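Local coordinates for phycocyanobilin lyase subunit alpha (Nostoc sp. PCC 7120, PDB 5N3U), which forms with CpcF a lyase that is probably required to attach the bilin chromophore to the alpha subunit of phycocyanin, at residues Ala38-Leu41 against Gly42-Val46; Ala182-Ala185 against Met186-Thr190; Ser262-Ala265 against Ile266-Met269. One frame throughout, in Å; residues are numbered along the deposited sequence.

Overall arrangement
All three contacts are local, each between residues three to five apart along a helix or at one of its ends, and together they sample an all-helical protein with HEAT-like repeats from near its N-terminus to its C-terminal helix. Contact 1 ends helix 31-43, contact 2 lies in the last turns of helix 176-190, and contact 3 starts helix 263-273. The centres of contacts 1 and 2 are 30 Å apart, on opposite sides of the chain's centre. Contact 3 lies 24 Å from contact 2 and 35 Å from contact 1, again between centres, and no two of them touch. Contacts 1 and 3 both meet the beta subunit of the lyase, whereas no other protein chain of the assembly touches contact 2.

Contact 1: residues Ala38-Leu41 against Gly42-Val46; sequences AWWL and GKYRV
W40 and Y44, one turn apart, lay their rings over each other where helix 31-43 of a HEAT-like repeat ends in a Schellman motif. It is an offset stack: the five-membered ring of the indole and the phenol ring have centroids 4.1 Å apart and planes 26° from parallel. The two side chains cross at about a right angle, bringing the CD1-CE1 border of Y44 over one indole face, with Y44 CE1 3.3 Å from W40 NE1. W40 reaches this position because its CG is anti to the backbone N (chi1 -169°), which sets the indole beside its own carbonyl carbon, where the ring of Y44 can lie over it. The backbone helps to set the phenol: W40 O accepts from Y44 N and also lies in the plane of the Y44 ring, at its edge.

A different geometry joins W39 to K43. These side chains run alongside each other, and K43 CB sits over the face of the six-membered ring, 4.1 Å from its centroid, in a CH-pi contact. K43 CG continues past the rim, 3.8 Å from W39 CZ2. The aliphatic part of the lysine is thus spent on the indole, while NZ forms a salt bridge with E7 of the second subunit, another copy of this protein. F106 of the beta subunit packs against K43 and Y44, so the helix end is part of an intersubunit surface.

R45, with positive phi, is the C-prime residue that turns the chain out of the helix. Its N bonds weakly to G42 O, and the reversal folds V46 back over the last turn, where CG2 meets W40 CZ3 and CB lies 3.8 Å from L41 CD2. The turn is closed by a nearly straight bond from V46 N to L41 O, 3.1 Å long.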
# COMPACT_ATOMS: atom_id res chain seq x y z
N ALA A 38 8.78 5.52 -18.18
CA ALA A 38 9.29 6.72 -17.55
C ALA A 38 8.91 6.86 -16.09
O ALA A 38 9.80 7.13 -15.28
CB ALA A 38 8.83 7.95 -18.28
N TRP A 39 7.63 6.61 -15.71
CA TRP A 39 7.30 6.55 -14.29
C TRP A 39 8.09 5.49 -13.55
O TRP A 39 8.64 5.72 -12.48
CB TRP A 39 5.73 6.29 -14.15
CG TRP A 39 5.34 6.01 -12.77
CD1 TRP A 39 4.99 6.91 -11.83
CD2 TRP A 39 5.24 4.75 -12.16
NE1 TRP A 39 4.79 6.30 -10.66
CE2 TRP A 39 4.91 4.98 -10.81
CE3 TRP A 39 5.45 3.46 -12.61
CZ2 TRP A 39 4.72 3.95 -9.90
CZ3 TRP A 39 5.27 2.41 -11.69
CH2 TRP A 39 4.94 2.67 -10.34
N TRP A 40 8.21 4.28 -14.14
CA TRP A 40 8.90 3.20 -13.49
C TRP A 40 10.36 3.52 -13.20
O TRP A 40 10.90 3.20 -12.12
CB TRP A 40 8.78 1.95 -14.33
CG TRP A 40 9.22 0.68 -13.71
CD1 TRP A 40 8.45 -0.27 -13.11
CD2 TRP A 40 10.54 0.13 -13.76
NE1 TRP A 40 9.23 -1.36 -12.70
CE2 TRP A 40 10.52 -1.11 -13.07
CE3 TRP A 40 11.75 0.60 -14.25
CZ2 TRP A 40 11.67 -1.91 -12.93
CZ3 TRP A 40 12.91 -0.19 -14.08
CH2 TRP A 40 12.84 -1.44 -13.43
N LEU A 41 11.01 4.16 -14.14
CA LEU A 41 12.45 4.48 -13.96
C LEU A 41 12.66 5.43 -12.79
O LEU A 41 13.59 5.27 -12.06
CB LEU A 41 12.99 5.08 -15.24
CG LEU A 41 13.17 4.12 -16.42
CD1 LEU A 41 13.44 4.86 -17.70
CD2 LEU A 41 14.29 3.16 -16.09
N GLY A 42 11.73 6.35 -12.57
CA GLY A 42 11.79 7.27 -11.40
C GLY A 42 11.40 6.62 -10.15
O GLY A 42 12.07 6.81 -9.12
N LYS A 43 10.37 5.79 -10.20
CA LYS A 43 9.91 5.13 -9.01
C LYS A 43 10.99 4.22 -8.44
O LYS A 43 11.21 4.16 -7.25
CB LYS A 43 8.69 4.34 -9.40
CG LYS A 43 8.15 3.37 -8.33
CD LYS A 43 7.77 4.05 -7.05
CE LYS A 43 7.13 2.93 -6.23
NZ LYS A 43 6.49 3.50 -5.05
N TYR A 44 11.67 3.46 -9.31
CA TYR A 44 12.72 2.53 -8.90
C TYR A 44 14.07 3.20 -8.90
O TYR A 44 15.09 2.54 -8.64
CB TYR A 44 12.67 1.26 -9.79
CG TYR A 44 11.42 0.51 -9.50
CD1 TYR A 44 10.23 0.86 -10.11
CD2 TYR A 44 11.40 -0.52 -8.57
CE1 TYR A 44 9.04 0.22 -9.82
CE2 TYR A 44 10.20 -1.15 -8.24
CZ TYR A 44 9.01 -0.75 -8.85
OH TYR A 44 7.76 -1.32 -8.57
N ARG A 45 14.13 4.50 -9.13
CA ARG A 45 15.39 5.28 -8.95
C ARG A 45 16.58 4.60 -9.71
O ARG A 45 17.60 4.31 -9.15
CB ARG A 45 15.72 5.49 -7.51
CG ARG A 45 14.71 6.42 -6.86
CD ARG A 45 15.32 7.09 -5.66
NE ARG A 45 14.26 7.77 -4.93
CZ ARG A 45 14.14 9.08 -4.75
NH1 ARG A 45 15.02 9.97 -5.24
NH2 ARG A 45 13.10 9.51 -4.06
N VAL A 46 16.35 4.33 -10.98
CA VAL A 46 17.27 3.64 -11.84
C VAL A 46 18.17 4.71 -12.35
O VAL A 46 17.87 5.37 -13.36
CB VAL A 46 16.51 3.01 -12.98
CG1 VAL A 46 17.44 2.35 -13.99
CG2 VAL A 46 15.53 1.97 -12.44

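Contact 2: residues Ala182-Ala185 against Met186-Thr190; sequences AARA and MYQLT
The last two turns of helix 176-190, within the HEAT-repeat region, bring R184 and Q188 together on one face, four residues apart. R184 stretches out from CG to NE, and Q188 is extended beyond CG; the two chains cross obliquely, with the amide oxygen beside NH1. Q188 OE1 lies 2.7 Å from R184 NH1, with the amide and guanidinium planes 89° apart, almost perpendicular. The arginine's main anchors are acidic and lie on other helices: NH2 forms a salt bridge with E113 and NE another with D217. With an alanine at Q188 the amide would be gone, and NH1 would probably lose its close oxygen neighbour, with a gap opening beside the guanidinium group.

At the C-terminal end, M186 O accepts twice from T190: from N at 2.9 Å and from OG1 at 2.8 Å, which approach from opposite faces of the carbonyl plane. M186 CG lies 3.2 Å from A182 O, and the chain, bent at chi2 and chi3, then leads away to pack on I164 and I167 of helix 164-167. A183 lies against L198 of helix 193-203 and R184 and Y187 against helix 208-221, the packing of helix on helix typical of HEAT repeats.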
# COMPACT_ATOMS: atom_id res chain seq x y z
N ALA A 182 6.88 30.42 -0.26
CA ALA A 182 7.61 31.66 -0.13
C ALA A 182 8.26 31.72 1.28
O ALA A 182 9.41 32.11 1.39
CB ALA A 182 6.69 32.84 -0.33
N ALA A 183 7.56 31.22 2.30
CA ALA A 183 8.17 31.14 3.67
C ALA A 183 9.35 30.25 3.72
O ALA A 183 10.43 30.60 4.19
CB ALA A 183 7.15 30.71 4.65
N ARG A 184 9.22 29.09 3.08
CA ARG A 184 10.38 28.24 2.94
C ARG A 184 11.53 28.78 2.24
O ARG A 184 12.69 28.70 2.71
CB ARG A 184 9.95 26.90 2.29
CG ARG A 184 11.08 25.95 2.04
CD ARG A 184 10.52 25.03 0.99
NE ARG A 184 11.12 23.72 0.73
CZ ARG A 184 12.16 23.47 -0.02
NH1 ARG A 184 12.97 24.44 -0.54
NH2 ARG A 184 12.45 22.17 -0.18
N ALA A 185 11.29 29.36 1.09
CA ALA A 185 12.36 29.97 0.36
C ALA A 185 12.99 31.16 1.11
O ALA A 185 14.22 31.30 1.16
CB ALA A 185 11.90 30.43 -0.97
N MET A 186 12.14 31.96 1.73
CA MET A 186 12.69 33.09 2.46
C MET A 186 13.63 32.65 3.59
O MET A 186 14.70 33.25 3.82
CB MET A 186 11.55 33.95 2.94
CG MET A 186 10.90 34.86 1.85
SD MET A 186 12.01 35.95 1.01
CE MET A 186 12.45 37.16 2.35
N TYR A 187 13.20 31.66 4.33
CA TYR A 187 14.09 31.09 5.34
C TYR A 187 15.40 30.55 4.79
O TYR A 187 16.52 30.84 5.28
CB TYR A 187 13.39 30.04 6.14
CG TYR A 187 14.29 29.59 7.30
CD1 TYR A 187 15.23 28.56 7.13
CD2 TYR A 187 14.23 30.22 8.52
CE1 TYR A 187 16.07 28.17 8.18
CE2 TYR A 187 15.05 29.84 9.58
CZ TYR A 187 15.97 28.84 9.40
OH TYR A 187 16.81 28.44 10.42
N GLN A 188 15.33 29.78 3.70
CA GLN A 188 16.54 29.26 3.15
C GLN A 188 17.46 30.28 2.71
O GLN A 188 18.65 30.14 2.88
CB GLN A 188 16.28 28.29 1.98
CG GLN A 188 15.66 27.03 2.40
CD GLN A 188 15.35 26.12 1.18
OE1 GLN A 188 14.53 26.44 0.32
NE2 GLN A 188 15.96 25.01 1.14
N LEU A 189 16.96 31.36 2.13
CA LEU A 189 17.81 32.36 1.59
C LEU A 189 18.26 33.44 2.57
O LEU A 189 19.26 34.09 2.29
CB LEU A 189 17.14 33.07 0.43
CG LEU A 189 16.78 32.07 -0.72
CD1 LEU A 189 15.90 32.71 -1.79
CD2 LEU A 189 18.05 31.58 -1.39
N THR A 190 17.52 33.68 3.62
CA THR A 190 17.93 34.65 4.64
C THR A 190 18.29 34.09 6.04
O THR A 190 18.84 34.82 6.88
CB THR A 190 16.77 35.66 4.92
OG1 THR A 190 15.74 35.04 5.65
CG2 THR A 190 16.19 36.30 3.66

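Contact 3: residues Ser262-Ala265 against Ile266-Met269; sequences SDQA and IRVM
R267 and Q264 stand side by side, three residues apart, at the start of helix 263-273, which S262 caps, and point the same way. The course of R267 begins at CB, which rests between two backbone carbonyls, 3.3 Å from both D263 O and Q264 O. With CG anti to the backbone N (chi1 170°) and the chain extended as far as NE, the arginine rises beside the glutamine instead of folding over it. CD passes 3.5 Å from Q264 OE1. NE forms a salt bridge with E228 of helix 227-232. CZ lies 4.0 Å from Q264 OE1, and NH2 too is hydrogen-bonded outside the two segments. At the tip NH1 donates to Q264 OE1 over 2.9 Å, with an N-H...O angle of 150°. The oxygen lies at the edge of the guanidinium group, near its plane, whereas NH1 is tilted well away from the plane of the amide. Q264 comes within range by bending at chi2, which turns its carboxamide toward the arginine.

At the helix start, S262 OG accepts a well-aligned bond from A265 N at 3.1 Å and a weak one from Q264 N, occupying amides that the helix itself cannot satisfy. A265 faces the protein interior, its CB packed on L248 of helix 237-250 and 4.4 Å from M269 CE. I266 packs on L196 of the beta subunit.

The guanidinium group therefore has a carboxylate at NE and a carbonyl at NH1: E228 probably balances its charge, while Q264, a neutral acceptor, probably helps to hold its orientation.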
# COMPACT_ATOMS: atom_id res chain seq x y z
N SER A 262 26.08 16.32 19.69
CA SER A 262 25.55 17.41 20.55
C SER A 262 24.28 17.00 21.24
O SER A 262 23.58 16.11 20.79
CB SER A 262 25.28 18.67 19.74
OG SER A 262 23.95 18.69 19.26
N ASP A 263 23.93 17.74 22.28
CA ASP A 263 22.68 17.52 22.99
C ASP A 263 21.46 17.92 22.16
O ASP A 263 20.33 17.46 22.44
CB ASP A 263 22.70 18.31 24.29
CG ASP A 263 23.99 18.03 25.11
OD1 ASP A 263 24.03 17.00 25.83
OD2 ASP A 263 24.98 18.79 24.94
N GLN A 264 21.67 18.79 21.17
CA GLN A 264 20.58 19.13 20.24
C GLN A 264 20.25 17.93 19.28
O GLN A 264 19.13 17.64 19.04
CB GLN A 264 20.99 20.36 19.41
CG GLN A 264 21.21 21.63 20.23
CD GLN A 264 19.94 22.18 20.83
OE1 GLN A 264 18.94 21.46 21.03
NE2 GLN A 264 19.94 23.48 21.11
N ALA A 265 21.26 17.27 18.75
CA ALA A 265 21.07 16.08 17.96
C ALA A 265 20.38 14.99 18.77
O ALA A 265 19.42 14.39 18.32
CB ALA A 265 22.40 15.61 17.48
N ILE A 266 20.84 14.75 20.00
CA ILE A 266 20.21 13.78 20.84
C ILE A 266 18.79 14.11 21.07
O ILE A 266 17.93 13.23 21.06
CB ILE A 266 20.91 13.68 22.24
CG1 ILE A 266 22.25 12.99 22.05
CG2 ILE A 266 20.13 12.86 23.23
CD1 ILE A 266 23.29 13.31 23.13
N ARG A 267 18.52 15.37 21.35
CA ARG A 267 17.14 15.80 21.56
C ARG A 267 16.22 15.42 20.35
O ARG A 267 15.09 14.97 20.53
CB ARG A 267 17.15 17.33 21.69
CG ARG A 267 15.80 18.03 21.70
CD ARG A 267 16.11 19.49 21.36
NE ARG A 267 14.93 20.33 21.22
CZ ARG A 267 14.99 21.58 20.74
NH1 ARG A 267 16.15 22.12 20.39
NH2 ARG A 267 13.87 22.26 20.58
N VAL A 268 16.72 15.69 19.17
CA VAL A 268 15.97 15.36 17.93
C VAL A 268 15.82 13.79 17.80
O VAL A 268 14.74 13.34 17.52
CB VAL A 268 16.72 15.94 16.74
CG1 VAL A 268 16.14 15.45 15.40
CG2 VAL A 268 16.70 17.48 16.80
N MET A 269 16.89 13.03 18.06
CA MET A 269 16.84 11.55 17.97
C MET A 269 15.87 10.97 18.92
O MET A 269 15.15 10.04 18.58
CB MET A 269 18.21 10.94 18.13
CG MET A 269 19.04 11.17 16.94
SD MET A 269 20.63 10.40 16.68
CE MET A 269 21.62 11.32 17.88